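GCN5-related N-acetyltransferase (Brucella melitensis biovar Abortus, PDB 4J3G) probably transfers an acetyl group from acetyl-coenzyme A to an amino group, possibly the N-terminal alanine of a ribosomal protein. Local coordinates at residues A36-Y41 with V85-A89; W65-R69 with Y88-G92; P75-A79 with L123-L127; H102-L106 with V136-G142. All coordinates share one frame; numbering follows the deposited sequence.

How the contacts relate
Leaving the N terminus, the chain first opens contact 1 on helix 34-47; contact 2 opens inside that loop, on helix 59-72. Both close on strand 84-93, sharing Tyr88 and Ala89, so that two successive helices are fixed to one strand of the sheet. Contact 3 opens between them and their closure, on strand 76-81, and closes only at helix 119-133, crossing both; it secures the helix on the other face. Contact 4 follows contacts 1 and 2 in series but crosses contact 3, since 102-106 pairs with 136-142 around helix 119-133, the link of a beta-alpha-beta unit. Backbone bonds between neighbouring strands join the four, for instance Ala89 to Leu77 and Gly92 to Glu105.

Contact 1. Residues A36-Y41 with V85-A89; sequences ALLAIY and VVGYA
Tyr88 reaches out of strand 84-93 and puts its ring between Leu37 and Ile40, where the first helix of the GNAT fold packs on the central mixed sheet. The two residues approach from opposite sides of the ring plane, each at a slant: Leu37 CD2 lies 3.7 Å from Tyr88 CG, and Ile40 CG2 comes to 3.8 Å from Tyr88 CE1. Tyr88 CG takes up the space between its own backbone N and carbonyl carbon (chi1 72°), and the ring projects toward the helix. Ile40 forks: CG2 serves the tyrosine, and CD1 reaches toward the start of the strand to meet Val85 CG1 at 4.0 Å, the two side chains crossing at about a right angle. Nearer the start of the helix, Ala36 CB sits 3.7 Å from Val85 CB. The axes cross at -80°, so the strand passes beneath little more than one turn of helix. Behind this layer, Val78 of the adjacent strand supports both Leu37 and Tyr88, and the Tyr109 ring meets that of Tyr88. Tyr41 is held from outside by a hydrogen bond from Asn53 to its OH and by a cation-pi contact with Arg62. Its ring edge faces the other tyrosine, with Tyr41 CD1 3.5 Å from Tyr88 OH.

Contact 2. Residues W65-R69 with Y88-G92; sequences WLENR and YASYG. With SO4 (sulfate ion), chain F.
Arg69 and Ser90 make the polar link between the second helix of the GNAT fold, 59-72, and strand 84-93 of the central sheet: Arg69 NE donates to Ser90 OG at 3.0 Å, with the hydroxyl close to the guanidinium plane. The arginine chain bends at chi2 (-72°), and the guanidinium comes to lie beside Ser90 and Tyr91. Tyr91 O lies 3.3 Å above one face of that group and Trp65 NE1 lies over the other, both toward the rim. Trp65 in turn points the far corner of its six-membered ring at the strand, CH2 being 3.8 Å from Tyr88 CE2 and 4.0 Å from Ser90 CB; the two aromatic planes stand at 69° and meet obliquely. A sulfate, probably from the crystallisation liquor, approaches Trp65 NE1 and Arg69 NH2, but its modelled O3 is too close to the indole nitrogen to be taken at face value. While accepting from Arg69, Ser90 OG gives its own proton to Pro75 O, just ahead of strand 76-81, and so is held by two bonds. Val76 of that strand touches Trp65, Arg69 and Ser90; helix 34-47 flanks the Tyr88 end on the same face of the sheet, while helix 119-133 covers Ala89 and Tyr91 on the opposite one.

Contact 3. Residues P75-A79 with L123-L127; sequences PVLVA and LLAEL
Leu77 and Leu127, with Leu123 one helical turn back, form the centre of a strand-helix packing in the GNAT fold, where helix 119-133 covers the face of the mixed sheet turned away from helices 34-47 and 59-72. In this family the helix follows a glycine-rich loop that holds the pyrophosphate of acetyl-CoA, and the sequence is consistent with that role here. The helix runs largely counter to strand 76-81, the axes standing at 148°, so successive turns match alternate strand residues.

Contacts between apolar side chains come first. Leu127 swings CG anti to its amide nitrogen (chi1 -160°), and CD1 then reaches two partners, Leu77 CD1 at 3.8 Å and Pro75 CG at 4.0 Å; it crosses the proline ring at about a right angle. Further along the strand, Leu123 CD2 meets Ala79 CB at 4.0 Å.

A second kind involves the aliphatic part of a charged residue. Glu126 lays its CG 3.7 Å from Leu77 CD1, and a bend at chi2 carries the carboxylate away from Leu77.

Side chain against main chain makes up the third group. Leu123 CD2 also lies 3.9 Å from Ala79 N, within the strand backbone. Around the contact, Leu127 and Leu123 extend the same layer over Leu106 and Val108 of strand 103-110. Leu77 CD1 finishes 3.6 Å from Leu127 N, an amide already engaged in the helix by Leu123 O at 2.9 Å.

Contact 4. Residues H102-L106 with V136-G142; sequences HSSEL and VHVLIAG. With EDO (1,2-ethanediol), chain G.
Leu106 sets its CG between its own amide and carbonyl (chi1 84°), bringing CD1 to within 4.0 Å of Leu139 CD1 on the side covered by helix 119-133. Glu105 extends instead, with CG opposite its amide nitrogen (chi1 174°), and carries its carboxylate past Ile140 O toward Gly142. Between these side chains runs a parallel ladder of strands 103-110 and 138-144, the two strands of a beta-alpha-beta unit. Ser104 is bonded at both ends, its N to Val138 O and its O to Ile140 N at 2.8 Å, and Leu106 N continues the ladder to Ile140 O. At the start, His102 O accepts two amides in its carbonyl plane, from His137 N at 2.9 Å and Val138 N at 3.1 Å, tying down the turn into the second strand.

On the face of Ser103, Val138, Glu105 and Ile140 lies the second subunit: its Arg95 forms a salt bridge with Glu105 OE1, and its Val168 O bonds Ser103 OG. In the turn, His137 stacks on Trp175 and its NE2 bonds Gln167 OE1, both of the second subunit.

At the far end a water takes over from the direct bonds. It accepts from Gly142 N at 2.9 Å and lies 2.6 Å from Leu106 O and 3.0 Å from Glu105 OE2, between which its protons may be shared. Water replacing the next rung implies that the strands start to part here, consistent with the splay that admits acetyl-CoA in GNAT enzymes.

Contact 1. Residues A36-Y41 with V85-A89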
# COMPACT_ATOMS: atom_id res chain seq x y z
N ALA A 36 14.05 9.59 22.06
CA ALA A 36 13.26 8.40 22.47
C ALA A 36 12.61 7.69 21.26
O ALA A 36 12.66 6.47 21.17
CB ALA A 36 12.22 8.77 23.51
N LEU A 37 12.04 8.46 20.35
CA LEU A 37 11.41 7.92 19.16
C LEU A 37 12.46 7.16 18.36
O LEU A 37 12.23 6.02 17.94
CB LEU A 37 10.80 8.99 18.30
CG LEU A 37 9.72 9.89 18.91
CD1 LEU A 37 9.11 10.77 17.83
CD2 LEU A 37 8.61 9.11 19.58
N LEU A 38 13.64 7.78 18.20
CA LEU A 38 14.70 7.13 17.46
C LEU A 38 15.06 5.78 18.05
O LEU A 38 15.28 4.77 17.30
CB LEU A 38 15.93 8.03 17.41
CG LEU A 38 17.20 7.46 16.72
CD1 LEU A 38 16.93 7.24 15.25
CD2 LEU A 38 18.38 8.40 16.95
N ALA A 39 15.23 5.75 19.38
CA ALA A 39 15.68 4.55 20.08
C ALA A 39 14.67 3.42 19.90
O ALA A 39 15.02 2.28 19.63
CB ALA A 39 15.90 4.83 21.57
N ILE A 40 13.39 3.77 19.99
CA ILE A 40 12.32 2.78 19.88
C ILE A 40 12.23 2.29 18.44
O ILE A 40 12.16 1.11 18.18
CB ILE A 40 10.98 3.39 20.36
CG1 ILE A 40 11.07 3.66 21.87
CG2 ILE A 40 9.77 2.47 20.05
CD1 ILE A 40 10.05 4.68 22.34
N TYR A 41 12.29 3.21 17.50
CA TYR A 41 12.25 2.84 16.11
C TYR A 41 13.44 1.94 15.70
O TYR A 41 13.24 0.85 15.14
CB TYR A 41 12.23 4.05 15.26
CG TYR A 41 12.24 3.76 13.78
CD1 TYR A 41 11.07 3.50 13.10
CD2 TYR A 41 13.43 3.71 13.07
CE1 TYR A 41 11.08 3.23 11.72
CE2 TYR A 41 13.44 3.44 11.70
CZ TYR A 41 12.26 3.21 11.04
OH TYR A 41 12.29 2.86 9.70
N VAL A 85 9.56 8.19 27.88
CA VAL A 85 8.77 7.67 26.74
C VAL A 85 8.97 6.16 26.59
O VAL A 85 10.11 5.68 26.48
CB VAL A 85 9.09 8.43 25.46
CG1 VAL A 85 8.39 7.82 24.26
CG2 VAL A 85 8.68 9.89 25.64
N VAL A 86 7.85 5.41 26.63
CA VAL A 86 7.88 3.93 26.59
C VAL A 86 7.18 3.38 25.36
O VAL A 86 7.24 2.15 25.09
CB VAL A 86 7.32 3.27 27.87
CG1 VAL A 86 8.31 3.44 29.02
CG2 VAL A 86 5.96 3.84 28.28
N GLY A 87 6.62 4.27 24.56
CA GLY A 87 6.09 3.87 23.24
C GLY A 87 5.59 5.05 22.45
O GLY A 87 5.37 6.12 22.98
N TYR A 88 5.33 4.84 21.15
CA TYR A 88 4.66 5.87 20.37
C TYR A 88 3.75 5.26 19.29
O TYR A 88 3.86 4.08 18.94
CB TYR A 88 5.66 6.85 19.73
CG TYR A 88 6.48 6.31 18.56
CD1 TYR A 88 7.69 5.64 18.77
CD2 TYR A 88 6.09 6.55 17.23
CE1 TYR A 88 8.46 5.20 17.69
CE2 TYR A 88 6.85 6.10 16.15
CZ TYR A 88 8.05 5.44 16.39
OH TYR A 88 8.83 5.01 15.32
N ALA A 89 2.87 6.09 18.75
CA ALA A 89 1.94 5.63 17.70
C ALA A 89 1.65 6.73 16.71
O ALA A 89 1.61 7.94 17.06
CB ALA A 89 0.60 5.13 18.29

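Contact 2. Residues W65-R69 with Y88-G92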
# COMPACT_ATOMS: atom_id res chain seq x y z
N TRP A 65 10.80 12.97 9.67
CA TRP A 65 9.60 12.13 9.72
C TRP A 65 8.51 12.81 10.56
O TRP A 65 7.32 12.88 10.14
CB TRP A 65 9.93 10.75 10.31
CG TRP A 65 8.74 9.85 10.48
CD1 TRP A 65 8.18 9.05 9.55
CD2 TRP A 65 7.98 9.66 11.69
NE1 TRP A 65 7.12 8.37 10.08
CE2 TRP A 65 6.98 8.72 11.40
CE3 TRP A 65 8.06 10.18 12.96
CZ2 TRP A 65 6.03 8.32 12.34
CZ3 TRP A 65 7.14 9.76 13.92
CH2 TRP A 65 6.15 8.83 13.60
N LEU A 66 8.93 13.35 11.69
CA LEU A 66 7.99 14.02 12.61
C LEU A 66 7.48 15.31 11.96
O LEU A 66 6.30 15.63 12.05
CB LEU A 66 8.67 14.34 13.94
CG LEU A 66 7.81 15.02 15.02
CD1 LEU A 66 6.59 14.21 15.39
CD2 LEU A 66 8.64 15.29 16.23
N GLU A 67 8.38 16.06 11.35
CA GLU A 67 8.02 17.35 10.76
C GLU A 67 7.00 17.13 9.68
O GLU A 67 6.04 17.91 9.54
CB GLU A 67 9.26 18.02 10.17
N ASN A 68 7.20 16.07 8.89
CA ASN A 68 6.29 15.77 7.81
C ASN A 68 4.92 15.30 8.34
O ASN A 68 3.87 15.68 7.79
CB ASN A 68 6.87 14.75 6.87
CG ASN A 68 8.04 15.28 6.05
OD1 ASN A 68 8.24 16.49 5.93
ND2 ASN A 68 8.81 14.38 5.51
N ARG A 69 4.91 14.52 9.42
CA ARG A 69 3.62 14.13 10.05
C ARG A 69 2.82 15.37 10.47
O ARG A 69 1.64 15.53 10.11
CB ARG A 69 3.86 13.27 11.29
CG ARG A 69 4.19 11.85 10.94
CD ARG A 69 2.94 11.18 10.43
NE ARG A 69 3.06 9.75 10.46
CZ ARG A 69 3.37 9.00 9.42
NH1 ARG A 69 3.60 9.55 8.24
NH2 ARG A 69 3.43 7.69 9.57
N TYR A 88 5.33 4.84 21.15
CA TYR A 88 4.66 5.87 20.37
C TYR A 88 3.75 5.26 19.29
O TYR A 88 3.86 4.08 18.94
CB TYR A 88 5.66 6.85 19.73
CG TYR A 88 6.48 6.31 18.56
CD1 TYR A 88 7.69 5.64 18.77
CD2 TYR A 88 6.09 6.55 17.23
CE1 TYR A 88 8.46 5.20 17.69
CE2 TYR A 88 6.85 6.10 16.15
CZ TYR A 88 8.05 5.44 16.39
OH TYR A 88 8.83 5.01 15.32
N ALA A 89 2.87 6.09 18.75
CA ALA A 89 1.94 5.63 17.70
C ALA A 89 1.65 6.73 16.71
O ALA A 89 1.61 7.94 17.06
CB ALA A 89 0.60 5.13 18.29
N SER A 90 1.41 6.33 15.47
CA SER A 90 1.02 7.29 14.49
C SER A 90 0.21 6.64 13.39
O SER A 90 0.01 5.43 13.37
CB SER A 90 2.27 7.99 13.92
OG SER A 90 1.90 9.15 13.18
N TYR A 91 -0.31 7.47 12.50
CA TYR A 91 -0.89 6.97 11.25
C TYR A 91 -0.57 7.91 10.13
O TYR A 91 -0.25 9.10 10.36
CB TYR A 91 -2.37 6.71 11.35
CG TYR A 91 -3.25 7.88 11.53
CD1 TYR A 91 -3.53 8.76 10.46
CD2 TYR A 91 -3.91 8.09 12.73
CE1 TYR A 91 -4.36 9.85 10.64
CE2 TYR A 91 -4.77 9.16 12.89
CZ TYR A 91 -4.99 10.02 11.86
OH TYR A 91 -5.84 11.11 12.07
N GLY A 92 -0.56 7.35 8.91
CA GLY A 92 -0.29 8.11 7.71
C GLY A 92 -1.04 7.52 6.53
O GLY A 92 -1.90 6.67 6.69
S SO4 F . 6.34 5.97 7.78
O1 SO4 F . 5.57 4.71 7.63
O2 SO4 F . 5.75 7.06 6.96
O3 SO4 F . 6.30 6.33 9.22
O4 SO4 F . 7.75 5.80 7.35

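Contact 3. Residues P75-A79 with L123-L127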
# COMPACT_ATOMS: atom_id res chain seq x y z
N PRO A 75 -1.39 12.80 13.41
CA PRO A 75 -0.96 12.77 14.82
C PRO A 75 0.21 11.84 15.06
O PRO A 75 0.34 10.79 14.39
CB PRO A 75 -2.16 12.18 15.55
CG PRO A 75 -2.96 11.51 14.53
CD PRO A 75 -2.73 12.22 13.24
N VAL A 76 1.09 12.26 15.95
CA VAL A 76 2.05 11.36 16.57
C VAL A 76 1.88 11.42 18.09
O VAL A 76 2.09 12.45 18.69
CB VAL A 76 3.52 11.68 16.22
CG1 VAL A 76 4.39 10.61 16.83
CG2 VAL A 76 3.75 11.76 14.71
N LEU A 77 1.50 10.29 18.69
CA LEU A 77 1.28 10.18 20.11
C LEU A 77 2.46 9.47 20.78
O LEU A 77 3.04 8.49 20.22
CB LEU A 77 0.01 9.39 20.40
CG LEU A 77 -1.23 9.97 19.73
CD1 LEU A 77 -2.44 9.13 20.11
CD2 LEU A 77 -1.42 11.44 20.08
N VAL A 78 2.78 9.91 22.01
CA VAL A 78 3.73 9.17 22.82
C VAL A 78 3.11 8.73 24.14
O VAL A 78 2.19 9.38 24.66
CB VAL A 78 5.02 9.98 23.10
CG1 VAL A 78 5.75 10.28 21.82
CG2 VAL A 78 4.72 11.27 23.84
N ALA A 79 3.59 7.61 24.65
CA ALA A 79 3.24 7.19 25.98
C ALA A 79 4.42 7.47 26.91
O ALA A 79 5.54 7.03 26.65
CB ALA A 79 2.90 5.72 25.99
N LEU A 123 -2.12 3.22 23.64
CA LEU A 123 -1.80 4.02 22.48
C LEU A 123 -2.81 3.85 21.33
O LEU A 123 -3.22 4.85 20.72
CB LEU A 123 -0.41 3.70 21.99
CG LEU A 123 0.72 4.30 22.81
CD1 LEU A 123 2.02 3.60 22.48
CD2 LEU A 123 0.80 5.80 22.58
N LEU A 124 -3.15 2.60 21.00
CA LEU A 124 -4.08 2.33 19.90
C LEU A 124 -5.40 2.99 20.20
O LEU A 124 -6.00 3.69 19.34
CB LEU A 124 -4.28 0.81 19.73
CG LEU A 124 -5.15 0.35 18.59
CD1 LEU A 124 -4.68 0.95 17.29
CD2 LEU A 124 -5.18 -1.19 18.51
N ALA A 125 -5.88 2.81 21.44
CA ALA A 125 -7.15 3.38 21.79
C ALA A 125 -7.17 4.88 21.59
O ALA A 125 -8.16 5.43 21.11
CB ALA A 125 -7.56 3.01 23.21
N GLU A 126 -6.12 5.57 21.99
CA GLU A 126 -6.10 7.03 21.87
C GLU A 126 -5.93 7.48 20.42
O GLU A 126 -6.55 8.45 19.96
CB GLU A 126 -5.00 7.64 22.74
CG GLU A 126 -5.02 9.18 22.76
CD GLU A 126 -6.41 9.79 23.02
OE1 GLU A 126 -7.17 9.30 23.93
OE2 GLU A 126 -6.71 10.80 22.34
N LEU A 127 -5.11 6.76 19.66
CA LEU A 127 -4.95 7.08 18.25
C LEU A 127 -6.28 6.96 17.49
O LEU A 127 -6.57 7.77 16.60
CB LEU A 127 -3.93 6.15 17.60
CG LEU A 127 -3.32 6.65 16.28
CD1 LEU A 127 -2.61 7.98 16.48
CD2 LEU A 127 -2.33 5.63 15.73

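Contact 4. Residues H102-L106 with V136-G142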
# COMPACT_ATOMS: atom_id res chain seq x y z
N HIS A 102 -9.30 9.08 2.69
CA HIS A 102 -9.94 8.84 3.98
C HIS A 102 -9.54 7.52 4.63
O HIS A 102 -10.16 7.12 5.64
CB HIS A 102 -11.46 8.85 3.85
CG HIS A 102 -11.98 10.05 3.15
ND1 HIS A 102 -11.97 11.29 3.74
CD2 HIS A 102 -12.43 10.22 1.89
CE1 HIS A 102 -12.38 12.19 2.86
NE2 HIS A 102 -12.71 11.56 1.75
N SER A 103 -8.52 6.86 4.08
CA SER A 103 -7.97 5.69 4.72
C SER A 103 -6.55 5.98 5.17
O SER A 103 -5.75 6.52 4.40
CB SER A 103 -7.96 4.51 3.77
OG SER A 103 -9.29 4.25 3.30
N SER A 104 -6.23 5.56 6.39
CA SER A 104 -4.91 5.76 6.97
C SER A 104 -4.41 4.45 7.55
O SER A 104 -5.18 3.66 8.16
CB SER A 104 -4.98 6.80 8.08
OG SER A 104 -5.33 8.08 7.58
N GLU A 105 -3.11 4.22 7.43
CA GLU A 105 -2.51 3.04 8.03
C GLU A 105 -1.81 3.42 9.32
O GLU A 105 -1.02 4.39 9.34
CB GLU A 105 -1.48 2.40 7.09
CG GLU A 105 -0.75 1.26 7.77
CD GLU A 105 -0.09 0.31 6.79
OE1 GLU A 105 -0.37 0.40 5.55
OE2 GLU A 105 0.70 -0.54 7.28
N LEU A 106 -2.06 2.67 10.39
CA LEU A 106 -1.54 3.06 11.69
C LEU A 106 -0.43 2.14 12.13
O LEU A 106 -0.35 0.98 11.70
CB LEU A 106 -2.69 3.22 12.73
CG LEU A 106 -3.29 2.08 13.53
CD1 LEU A 106 -4.44 2.64 14.37
CD2 LEU A 106 -3.78 0.93 12.70
N VAL A 136 -11.08 10.52 9.78
CA VAL A 136 -10.64 9.30 9.09
C VAL A 136 -11.81 8.36 8.96
O VAL A 136 -12.58 8.20 9.89
CB VAL A 136 -9.50 8.60 9.83
CG1 VAL A 136 -9.10 7.30 9.13
CG2 VAL A 136 -8.29 9.54 9.98
N HIS A 137 -11.98 7.75 7.79
CA HIS A 137 -13.04 6.77 7.61
C HIS A 137 -12.61 5.38 7.96
O HIS A 137 -13.37 4.61 8.57
CB HIS A 137 -13.59 6.81 6.16
CG HIS A 137 -14.81 5.98 5.95
ND1 HIS A 137 -15.99 6.20 6.64
CD2 HIS A 137 -15.00 4.87 5.22
CE1 HIS A 137 -16.86 5.27 6.31
NE2 HIS A 137 -16.30 4.46 5.43
N VAL A 138 -11.44 4.97 7.49
CA VAL A 138 -10.93 3.63 7.76
C VAL A 138 -9.52 3.70 8.30
O VAL A 138 -8.66 4.35 7.70
CB VAL A 138 -10.88 2.73 6.48
CG1 VAL A 138 -10.44 1.31 6.85
CG2 VAL A 138 -12.21 2.69 5.80
N LEU A 139 -9.27 2.97 9.40
CA LEU A 139 -7.90 2.63 9.82
C LEU A 139 -7.49 1.23 9.38
O LEU A 139 -8.23 0.26 9.53
CB LEU A 139 -7.72 2.73 11.35
CG LEU A 139 -7.88 4.17 11.90
CD1 LEU A 139 -8.10 4.09 13.42
CD2 LEU A 139 -6.68 5.00 11.53
N ILE A 140 -6.31 1.16 8.81
CA ILE A 140 -5.72 -0.12 8.40
C ILE A 140 -4.51 -0.46 9.27
O ILE A 140 -3.67 0.40 9.52
CB ILE A 140 -5.29 -0.03 6.94
CG1 ILE A 140 -6.50 0.27 6.04
CG2 ILE A 140 -4.65 -1.34 6.48
CD1 ILE A 140 -7.50 -0.85 5.96
N ALA A 141 -4.40 -1.74 9.69
CA ALA A 141 -3.20 -2.26 10.33
C ALA A 141 -2.64 -3.36 9.41
O ALA A 141 -3.38 -4.21 8.97
CB ALA A 141 -3.51 -2.82 11.70
N GLY A 142 -1.33 -3.27 9.15
CA GLY A 142 -0.59 -4.34 8.50
C GLY A 142 0.28 -4.98 9.53
O GLY A 142 1.17 -4.33 10.10
C1 EDO G . 4.84 -5.27 9.72
O1 EDO G . 4.23 -4.61 10.85
C2 EDO G . 4.37 -4.64 8.42
O2 EDO G . 5.22 -3.55 8.17
O HOH W 1 0.32 -1.12 10.23